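Local coordinates for alpha-Amylase (Thermotoga maritima, PDB 2B5D), which is called an alpha-amylase and belongs to glycosyl hydrolase family 57, whose members fold around a barrel-like parallel beta sheet flanked by helices, at residues F204-H209 with V232-R237; H10-Y15 with S56-L61; V140-T145 with G180-E185. One frame throughout, in Å; residues are numbered along the deposited sequence.

How the contacts relate
All three contacts lie on one sheet, and each joins neighbouring parallel strands: 3-11 with 53-57 in contact 2, 137-142 with 180-182 in contact 3, and 203-206 with 233-236 in contact 1. Contact 3 is the middle one, because 53-57 neighbours 137-142 and 180-182 neighbours 203-206. Its centre is about 9 Å from that of contact 2 and about 13 Å from that of contact 1, and it touches both. His-10 CE1 meets Trp-182 CD1 (one conformer) at 3.5 Å on one side, and Phe-204 CB meets Ile-181 O at 3.6 Å on the other. Contacts 1 and 2 do not touch; their nearest atoms are about 7 Å apart and their centres about 19 Å.

Contact 1 of 3, residues F204-H209 with V232-R237; sequences FFVDSH and VFAFAR
Two neighbouring parallel strands of the family 57 barrel-like sheet, 203-206 and 233-236, meet here, pairing Phe-204 with Ala-234, Phe-205 with Phe-235 and Val-206 with Ala-236. The backbone of Phe-235 bonds to residues on both sides of Phe-205, as parallel pairing requires: its N donates to Phe-204 O at 3.0 Å, and its O accepts from Val-206 N. One step further on, Arg-237 N reaches Val-206 O at 3.1 Å with a nearly straight N-H...O angle of 172°.

On the face carrying Phe-204, Ala-234 CB sits over the aromatic ring, 4.0 Å from its centroid, a CH-pi contact displaced toward the rim. Val-232 CG1 comes to the same ring at its edge, 3.6 Å from CD2. With Phe-204 CG between its backbone N and carbonyl carbon (chi1 58°), the ring is turned toward strand 233-236. On the other face, Phe-205 and Phe-235 have rings inclined by 29° and slid so far apart that they barely overlap; the real touch is Phe-205 CD2 on Phe-235 CB at 3.6 Å. Helix 382-388 covers this aromatic pair.

Beyond the strands, Asp-207 and Arg-237 lie side by side as a probable salt bridge, but OD1 and NH2 clash in the model and the details are doubtful. Asp-207 OD2 caps the following turn by accepting from His-209 N, which approaches from above the carboxylate plane. Ser-208 OG lies over one face of the Arg-237 guanidinium and donates to Arg-237 O at 2.6 Å.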
loop_
_atom_site.group_PDB
_atom_site.type_symbol
_atom_site.label_atom_id
_atom_site.label_comp_id
_atom_site.label_asym_id
_atom_site.label_seq_id
_atom_site.Cartn_x
_atom_site.Cartn_y
_atom_site.Cartn_z
ATOM N N PHE A 204 -27.768 -28.338 -17.815
ATOM C CA PHE A 204 -26.628 -27.585 -17.412
ATOM C C PHE A 204 -25.295 -28.198 -17.971
ATOM O O PHE A 204 -25.319 -29.242 -18.638
ATOM C CB PHE A 204 -26.590 -27.453 -15.898
ATOM C CG PHE A 204 -26.571 -28.757 -15.172
ATOM C CD1 PHE A 204 -25.559 -29.059 -14.302
ATOM C CD2 PHE A 204 -27.637 -29.629 -15.264
ATOM C CE1 PHE A 204 -25.584 -30.235 -13.631
ATOM C CE2 PHE A 204 -27.668 -30.804 -14.545
ATOM C CZ PHE A 204 -26.668 -31.105 -13.749
ATOM N N PHE A 205 -24.164 -27.543 -17.671
ATOM C CA PHE A 205 -22.801 -27.993 -18.097
ATOM C C PHE A 205 -22.002 -28.304 -16.840
ATOM O O PHE A 205 -22.148 -27.623 -15.813
ATOM C CB PHE A 205 -22.146 -26.948 -18.964
ATOM C CG PHE A 205 -22.864 -26.701 -20.309
ATOM C CD1 PHE A 205 -23.877 -25.743 -20.410
ATOM C CD2 PHE A 205 -22.477 -27.398 -21.461
ATOM C CE1 PHE A 205 -24.559 -25.501 -21.626
ATOM C CE2 PHE A 205 -23.127 -27.173 -22.706
ATOM C CZ PHE A 205 -24.191 -26.205 -22.777
ATOM N N VAL A 206 -21.265 -29.401 -16.851
ATOM C CA VAL A 206 -20.363 -29.690 -15.755
ATOM C C VAL A 206 -18.925 -29.923 -16.341
ATOM O O VAL A 206 -18.742 -30.093 -17.552
ATOM C CB VAL A 206 -20.836 -30.941 -14.954
ATOM C CG1 VAL A 206 -22.275 -30.735 -14.304
ATOM C CG2 VAL A 206 -20.854 -32.136 -15.832
ATOM N N ASP A 207 -17.956 -29.878 -15.444
ATOM C CA ASP A 207 -16.621 -30.349 -15.612
ATOM C C ASP A 207 -16.633 -31.874 -15.784
ATOM O O ASP A 207 -17.511 -32.588 -15.231
ATOM C CB ASP A 207 -15.818 -30.063 -14.341
ATOM C CG ASP A 207 -14.315 -30.339 -14.515
ATOM O OD1 ASP A 207 -13.706 -29.698 -15.393
ATOM O OD2 ASP A 207 -13.724 -31.163 -13.753
ATOM N N SER A 208 -15.593 -32.351 -16.490
ATOM C CA SER A 208 -15.319 -33.734 -16.768
ATOM C C SER A 208 -15.278 -34.573 -15.530
ATOM O O SER A 208 -15.700 -35.724 -15.554
ATOM C CB SER A 208 -13.915 -33.832 -17.453
ATOM O OG SER A 208 -13.995 -33.151 -18.673
ATOM N N HIS A 209 -14.759 -34.008 -14.451
ATOM C CA HIS A 209 -14.679 -34.740 -13.182
ATOM C C HIS A 209 -16.108 -35.142 -12.609
ATOM O O HIS A 209 -16.252 -36.076 -11.766
ATOM C CB HIS A 209 -13.952 -33.843 -12.192
ATOM C CG HIS A 209 -13.682 -34.494 -10.883
ATOM N ND1 HIS A 209 -14.450 -34.249 -9.752
ATOM C CD2 HIS A 209 -12.709 -35.356 -10.501
ATOM C CE1 HIS A 209 -13.968 -34.953 -8.740
ATOM N NE2 HIS A 209 -12.911 -35.630 -9.165
ATOM N N VAL A 232 -33.021 -33.664 -15.492
ATOM C CA VAL A 232 -32.183 -32.530 -15.978
ATOM C C VAL A 232 -30.959 -33.113 -16.738
ATOM O O VAL A 232 -30.264 -34.013 -16.242
ATOM C CB VAL A 232 -31.816 -31.454 -14.846
ATOM C CG1 VAL A 232 -31.128 -30.256 -15.466
ATOM C CG2 VAL A 232 -33.075 -30.941 -14.124
ATOM N N PHE A 233 -30.782 -32.670 -17.957
ATOM C CA PHE A 233 -29.633 -33.102 -18.787
ATOM C C PHE A 233 -28.312 -32.370 -18.403
ATOM O O PHE A 233 -28.324 -31.149 -18.244
ATOM C CB PHE A 233 -29.948 -32.819 -20.252
ATOM C CG PHE A 233 -30.961 -33.734 -20.840
ATOM C CD1 PHE A 233 -32.263 -33.286 -21.106
ATOM C CD2 PHE A 233 -30.621 -35.062 -21.162
ATOM C CE1 PHE A 233 -33.224 -34.159 -21.717
ATOM C CE2 PHE A 233 -31.579 -35.939 -21.729
ATOM C CZ PHE A 233 -32.886 -35.472 -21.998
ATOM N N ALA A 234 -27.221 -33.112 -18.188
ATOM C CA ALA A 234 -25.899 -32.526 -17.973
ATOM C C ALA A 234 -24.926 -32.865 -19.156
ATOM O O ALA A 234 -24.823 -34.021 -19.555
ATOM C CB ALA A 234 -25.315 -33.033 -16.665
ATOM N N PHE A 235 -24.201 -31.860 -19.649
ATOM C CA PHE A 235 -23.215 -31.962 -20.746
ATOM C C PHE A 235 -21.822 -31.803 -20.153
ATOM O O PHE A 235 -21.576 -30.799 -19.539
ATOM C CB PHE A 235 -23.425 -30.829 -21.719
ATOM C CG PHE A 235 -24.624 -30.996 -22.630
ATOM C CD1 PHE A 235 -25.873 -30.464 -22.284
ATOM C CD2 PHE A 235 -24.512 -31.666 -23.817
ATOM C CE1 PHE A 235 -26.984 -30.593 -23.149
ATOM C CE2 PHE A 235 -25.609 -31.824 -24.679
ATOM C CZ PHE A 235 -26.839 -31.262 -24.369
ATOM N N ALA A 236 -20.949 -32.798 -20.258
ATOM C CA ALA A 236 -19.626 -32.676 -19.677
ATOM C C ALA A 236 -18.596 -32.207 -20.723
ATOM O O ALA A 236 -18.582 -32.642 -21.890
ATOM C CB ALA A 236 -19.177 -33.925 -18.939
ATOM N N ARG A 237 -17.800 -31.247 -20.285
ATOM C CA ARG A 237 -16.596 -30.736 -20.999
ATOM C C ARG A 237 -15.737 -31.847 -21.623
ATOM O O ARG A 237 -15.301 -32.754 -20.907
ATOM C CB ARG A 237 -15.713 -30.032 -19.953
ATOM C CG ARG A 237 -15.225 -28.742 -20.346
ATOM C CD ARG A 237 -14.366 -28.207 -19.256
ATOM N NE ARG A 237 -12.992 -28.718 -19.317
ATOM C CZ ARG A 237 -12.517 -29.502 -18.377
ATOM N NH1 ARG A 237 -11.287 -29.996 -18.410
ATOM N NH2 ARG A 237 -13.344 -29.801 -17.390
#

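Contact 2 of 3, residues H10-Y15 with S56-L61; sequences HAHLPY and SITPPL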
loop_
_atom_site.group_PDB
_atom_site.type_symbol
_atom_site.label_atom_id
_atom_site.label_comp_id
_atom_site.label_asym_id
_atom_site.label_seq_id
_atom_site.Cartn_x
_atom_site.Cartn_y
_atom_site.Cartn_z
ATOM N N HIS A 10 -18.878 -18.820 -23.010
ATOM C CA HIS A 10 -19.305 -18.159 -21.784
ATOM C C HIS A 10 -19.005 -16.629 -21.809
ATOM O O HIS A 10 -17.820 -16.194 -21.748
ATOM C CB HIS A 10 -18.610 -18.806 -20.579
ATOM C CG HIS A 10 -18.992 -18.204 -19.272
ATOM N ND1 HIS A 10 -20.305 -17.937 -18.931
ATOM C CD2 HIS A 10 -18.246 -17.866 -18.192
ATOM C CE1 HIS A 10 -20.341 -17.429 -17.712
ATOM N NE2 HIS A 10 -19.108 -17.403 -17.230
ATOM N N ALA A 11 -20.078 -15.845 -21.918
ATOM C CA ALA A 11 -20.045 -14.370 -21.970
ATOM C C ALA A 11 -20.531 -13.772 -20.652
ATOM O O ALA A 11 -21.742 -13.732 -20.331
ATOM C CB ALA A 11 -20.877 -13.824 -23.156
ATOM N N HIS A 12 -19.562 -13.347 -19.862
ATOM C CA HIS A 12 -19.836 -12.784 -18.561
ATOM C C HIS A 12 -18.940 -11.587 -18.257
ATOM O O HIS A 12 -17.752 -11.605 -18.581
ATOM C CB HIS A 12 -19.579 -13.845 -17.492
ATOM C CG HIS A 12 -19.764 -13.330 -16.102
ATOM N ND1 HIS A 12 -18.736 -13.248 -15.189
ATOM C CD2 HIS A 12 -20.858 -12.817 -15.486
ATOM C CE1 HIS A 12 -19.199 -12.752 -14.051
ATOM N NE2 HIS A 12 -20.487 -12.495 -14.203
ATOM N N LEU A 13 -19.509 -10.558 -17.639
ATOM C CA LEU A 13 -18.756 -9.544 -16.910
ATOM C C LEU A 13 -19.466 -9.246 -15.608
ATOM O O LEU A 13 -20.712 -9.312 -15.562
ATOM C CB LEU A 13 -18.563 -8.269 -17.746
ATOM C CG LEU A 13 -17.596 -8.433 -18.943
ATOM C CD1 LEU A 13 -17.675 -7.283 -19.949
ATOM C CD2 LEU A 13 -16.167 -8.631 -18.408
ATOM N N PRO A 14 -18.686 -8.963 -14.538
ATOM C CA PRO A 14 -19.262 -8.520 -13.260
ATOM C C PRO A 14 -20.105 -7.230 -13.439
ATOM O O PRO A 14 -19.927 -6.465 -14.418
ATOM C CB PRO A 14 -18.056 -8.260 -12.377
ATOM C CG PRO A 14 -16.792 -8.273 -13.352
ATOM C CD PRO A 14 -17.202 -9.041 -14.534
ATOM N N TYR A 15 -21.095 -7.033 -12.573
ATOM C CA TYR A 15 -21.872 -5.788 -12.633
ATOM C C TYR A 15 -20.967 -4.701 -12.050
ATOM O O TYR A 15 -20.600 -4.734 -10.878
ATOM C CB TYR A 15 -23.171 -5.899 -11.815
ATOM C CG TYR A 15 -24.086 -4.702 -11.902
ATOM C CD1 TYR A 15 -24.173 -3.805 -10.840
ATOM C CD2 TYR A 15 -24.881 -4.468 -13.031
ATOM C CE1 TYR A 15 -25.000 -2.712 -10.897
ATOM C CE2 TYR A 15 -25.739 -3.348 -13.090
ATOM C CZ TYR A 15 -25.764 -2.490 -12.019
ATOM O OH TYR A 15 -26.574 -1.390 -12.025
ATOM N N SER A 56 -23.754 -18.515 -23.036
ATOM C CA SER A 56 -24.344 -17.839 -21.896
ATOM C C SER A 56 -24.228 -16.357 -22.152
ATOM O O SER A 56 -23.254 -15.891 -22.779
ATOM C CB SER A 56 -23.546 -18.178 -20.631
ATOM O OG SER A 56 -22.247 -17.607 -20.707
ATOM N N ILE A 57 -25.243 -15.616 -21.711
ATOM C CA ILE A 57 -25.121 -14.191 -21.478
ATOM C C ILE A 57 -25.630 -14.025 -20.067
ATOM O O ILE A 57 -26.843 -14.174 -19.815
ATOM C CB ILE A 57 -25.913 -13.358 -22.485
ATOM C CG1 ILE A 57 -25.527 -13.798 -23.907
ATOM C CG2 ILE A 57 -25.619 -11.853 -22.265
ATOM C CD1 ILE A 57 -26.198 -13.022 -25.014
ATOM N N THR A 58 -24.700 -13.776 -19.136
ATOM C CA THR A 58 -25.046 -13.834 -17.714
ATOM C C THR A 58 -25.966 -12.670 -17.369
ATOM O O THR A 58 -26.054 -11.697 -18.148
ATOM C CB THR A 58 -23.820 -13.885 -16.839
ATOM O OG1 THR A 58 -23.152 -12.618 -16.926
ATOM C CG2 THR A 58 -22.895 -15.024 -17.322
ATOM N N PRO A 59 -26.751 -12.810 -16.286
ATOM C CA PRO A 59 -27.613 -11.690 -15.954
ATOM C C PRO A 59 -26.865 -10.349 -15.671
ATOM O O PRO A 59 -27.354 -9.320 -16.124
ATOM C CB PRO A 59 -28.439 -12.192 -14.737
ATOM C CG PRO A 59 -28.378 -13.668 -14.808
ATOM C CD PRO A 59 -26.958 -13.961 -15.397
ATOM N N PRO A 60 -25.696 -10.356 -14.951
ATOM C CA PRO A 60 -24.985 -9.061 -14.797
ATOM C C PRO A 60 -24.684 -8.394 -16.141
ATOM O O PRO A 60 -24.918 -7.193 -16.303
ATOM C CB PRO A 60 -23.703 -9.449 -14.070
ATOM C CG PRO A 60 -24.128 -10.692 -13.256
ATOM C CD PRO A 60 -24.968 -11.440 -14.253
ATOM N N LEU A 61 -24.238 -9.181 -17.111
ATOM C CA LEU A 61 -23.931 -8.672 -18.438
ATOM C C LEU A 61 -25.170 -8.233 -19.239
ATOM O O LEU A 61 -25.101 -7.279 -20.032
ATOM C CB LEU A 61 -23.120 -9.697 -19.240
ATOM C CG LEU A 61 -22.800 -9.233 -20.664
ATOM C CD1 LEU A 61 -22.026 -7.888 -20.708
ATOM C CD2 LEU A 61 -22.109 -10.330 -21.501
#
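The His-10 ring is met at its edge, near its plane, by Ser-56 OG, which lies 2.7 Å from ND1 in a hydrogen bond that either atom could donate. Thr-58 CG2 approaches the same ring obliquely, 3.5 Å from CE1, and the Trp-182 indole, in one of its two conformers, stacks on it. Pro-14 N lies over one face of the His-12 ring, toward its rim, while Pro-60 CG is at the edge, 4.2 Å from NE2. Pro-60 O lies at the edge of the Tyr-15 ring.

Ser-56 OG stands between its own backbone N and carbonyl carbon (chi1 67°), where it reaches Ala-11 N at 3.0 Å as well as the imidazole. That N-H is shared with Ser-56 O at 3.3 Å, and both bonds are bent. Further on, Thr-58 N donates to Ala-11 O at 3.2 Å. Leu-61 CD2 packs on Ala-11 CB, and Pro-60 CB comes 3.3 Å from Leu-13 O.

Outside the pair, His-146 bonds to His-10 NE2 and stacks on His-12. The bridges His-10/Ser-56 and Ala-11/Ile-57 mark two adjacent parallel barrel strands at their C-terminal ends, one turning directly into helix 59-66 with Thr-58 as its N-cap.

Contact 3 of 3, residues V140-T145 with G180-E185; sequences VTCNAT and GIWLAE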
loop_
_atom_site.group_PDB
_atom_site.type_symbol
_atom_site.label_atom_id
_atom_site.label_comp_id
_atom_site.label_asym_id
_atom_site.label_seq_id
_atom_site.Cartn_x
_atom_site.Cartn_y
_atom_site.Cartn_z
ATOM N N VAL A 140 -28.116 -19.705 -23.000
ATOM C CA VAL A 140 -28.446 -20.182 -21.692
ATOM C C VAL A 140 -28.270 -19.048 -20.640
ATOM O O VAL A 140 -27.588 -18.032 -20.893
ATOM C CB VAL A 140 -27.580 -21.388 -21.368
ATOM C CG1 VAL A 140 -27.645 -22.405 -22.530
ATOM C CG2 VAL A 140 -26.143 -20.985 -21.099
ATOM N N THR A 141 -28.907 -19.199 -19.485
ATOM C CA THR A 141 -28.806 -18.195 -18.420
ATOM C C THR A 141 -27.646 -18.576 -17.506
ATOM O O THR A 141 -26.943 -19.548 -17.773
ATOM C CB THR A 141 -30.168 -18.058 -17.582
ATOM O OG1 THR A 141 -30.026 -17.031 -16.590
ATOM C CG2 THR A 141 -30.510 -19.321 -16.858
ATOM N N CYS A 142 -27.472 -17.843 -16.408
ATOM C CA CYS A 142 -26.490 -18.178 -15.401
ATOM C C CYS A 142 -27.089 -17.806 -14.054
ATOM O O CYS A 142 -28.044 -17.073 -14.015
ATOM C CB CYS A 142 -25.180 -17.384 -15.717
ATOM S SG CYS A 142 -23.869 -17.719 -14.565
ATOM N N ASN A 143 -26.563 -18.295 -12.933
ATOM C CA ASN A 143 -27.081 -17.794 -11.670
ATOM C C ASN A 143 -26.934 -16.258 -11.550
ATOM O O ASN A 143 -26.098 -15.652 -12.280
ATOM C CB ASN A 143 -26.545 -18.550 -10.442
ATOM C CG ASN A 143 -25.058 -18.858 -10.493
ATOM O OD1 ASN A 143 -24.565 -19.517 -11.399
ATOM N ND2 ASN A 143 -24.366 -18.496 -9.443
ATOM N N ALA A 144 -27.722 -15.603 -10.676
ATOM C CA ALA A 144 -28.054 -14.168 -10.897
ATOM C C ALA A 144 -26.774 -13.321 -10.871
ATOM O O ALA A 144 -26.645 -12.311 -11.566
ATOM C CB ALA A 144 -29.021 -13.653 -9.808
ATOM N N THR A 145 -25.844 -13.741 -10.035
ATOM C CA THR A 145 -24.713 -12.910 -9.796
ATOM C C THR A 145 -23.386 -13.639 -10.073
ATOM O O THR A 145 -22.340 -13.106 -9.737
ATOM C CB THR A 145 -24.906 -12.277 -8.403
ATOM O OG1 THR A 145 -24.980 -10.859 -8.540
ATOM C CG2 THR A 145 -23.987 -12.707 -7.370
ATOM N N GLY A 180 -31.472 -23.899 -20.889
ATOM C CA GLY A 180 -30.272 -24.319 -20.207
ATOM C C GLY A 180 -29.675 -23.242 -19.324
ATOM O O GLY A 180 -30.008 -22.061 -19.432
ATOM N N ILE A 181 -28.781 -23.686 -18.454
ATOM C CA ILE A 181 -28.095 -22.804 -17.540
ATOM C C ILE A 181 -26.587 -23.132 -17.483
ATOM O O ILE A 181 -26.168 -24.301 -17.562
ATOM C CB ILE A 181 -28.642 -22.919 -16.101
ATOM C CG1 ILE A 181 -28.056 -21.760 -15.253
ATOM C CG2 ILE A 181 -28.254 -24.260 -15.551
ATOM C CD1 ILE A 181 -28.644 -21.503 -13.830
ATOM N N TRP A 182 -25.787 -22.092 -17.326
ATOM C CA TRP A 182 -24.378 -22.291 -17.043
ATOM C C TRP A 182 -24.173 -21.884 -15.603
ATOM O O TRP A 182 -24.454 -20.779 -15.241
ATOM C CB TRP A 182 -23.531 -21.395 -17.960
ATOM C CG TRP A 182 -22.059 -21.406 -17.623
ATOM C CD1 TRP A 182 -21.427 -20.615 -16.729
ATOM C CD2 TRP A 182 -21.062 -22.309 -18.138
ATOM N NE1 TRP A 182 -20.101 -20.933 -16.666
ATOM C CE2 TRP A 182 -19.842 -21.973 -17.520
ATOM C CE3 TRP A 182 -21.088 -23.382 -19.051
ATOM C CZ2 TRP A 182 -18.627 -22.636 -17.819
ATOM C CZ3 TRP A 182 -19.860 -24.063 -19.354
ATOM C CH2 TRP A 182 -18.667 -23.695 -18.716
ATOM N N LEU A 183 -23.672 -22.785 -14.787
ATOM C CA LEU A 183 -23.318 -22.458 -13.439
ATOM C C LEU A 183 -21.908 -21.801 -13.430
ATOM O O LEU A 183 -20.964 -22.248 -14.123
ATOM C CB LEU A 183 -23.300 -23.752 -12.638
ATOM C CG LEU A 183 -24.420 -24.802 -12.850
ATOM C CD1 LEU A 183 -24.109 -26.091 -12.061
ATOM C CD2 LEU A 183 -25.805 -24.248 -12.392
ATOM N N ALA A 184 -21.756 -20.756 -12.635
ATOM C CA ALA A 184 -20.459 -20.075 -12.481
ATOM C C ALA A 184 -19.397 -21.099 -12.095
ATOM O O ALA A 184 -19.598 -21.850 -11.117
ATOM C CB ALA A 184 -20.575 -19.018 -11.399
ATOM N N GLU A 185 -18.286 -21.137 -12.879
ATOM C CA GLU A 185 -17.164 -22.042 -12.666
ATOM C C GLU A 185 -17.544 -23.505 -12.745
ATOM O O GLU A 185 -16.884 -24.342 -12.139
ATOM C CB GLU A 185 -16.447 -21.796 -11.310
ATOM C CG GLU A 185 -15.928 -20.359 -11.025
ATOM C CD GLU A 185 -15.105 -19.795 -12.188
ATOM O OE1 GLU A 185 -14.218 -20.549 -12.709
ATOM O OE2 GLU A 185 -15.354 -18.619 -12.567
#
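Trp-182 N donates to Thr-141 O at 2.8 Å, with an N-H...O angle of 171°, and Ile-181 CA adds a CA-H...O contact to the same oxygen at 3.5 Å. This backbone pairing closes a beta-alpha-beta unit in which strand 137-142, helix 156-174 and strand 180-182 follow one another and the two strands run parallel. Thr-141 N completes the pairing by donating to Gly-180 O at 3.1 Å, so Thr-141 bonds to the residues on both sides of Ile-181.

The side chains of that pair meet on one face of the sheet, Thr-141 CG2 lying 3.8 Å from Ile-181 CG1. With both side-chain torsions of Ile-181 extended (chi1 -169°), its CD1 runs along strand 137-142 and comes 3.9 Å from Asn-143 N. Val-140 sets its CB only 3.2 Å from Gly-180 O and its CG2 near Trp-182 CB. The Trp-182 indole, modelled in two conformers, leads away from strand 137-142.

Further along, the Asn-143 amide bridges the two segments. Its ND2 has its stronger partner in Ala-147 O, and on the other side of the amide OD1 accepts a weak but fairly straight bond, 3.3 Å and 167°, from Ala-184 N.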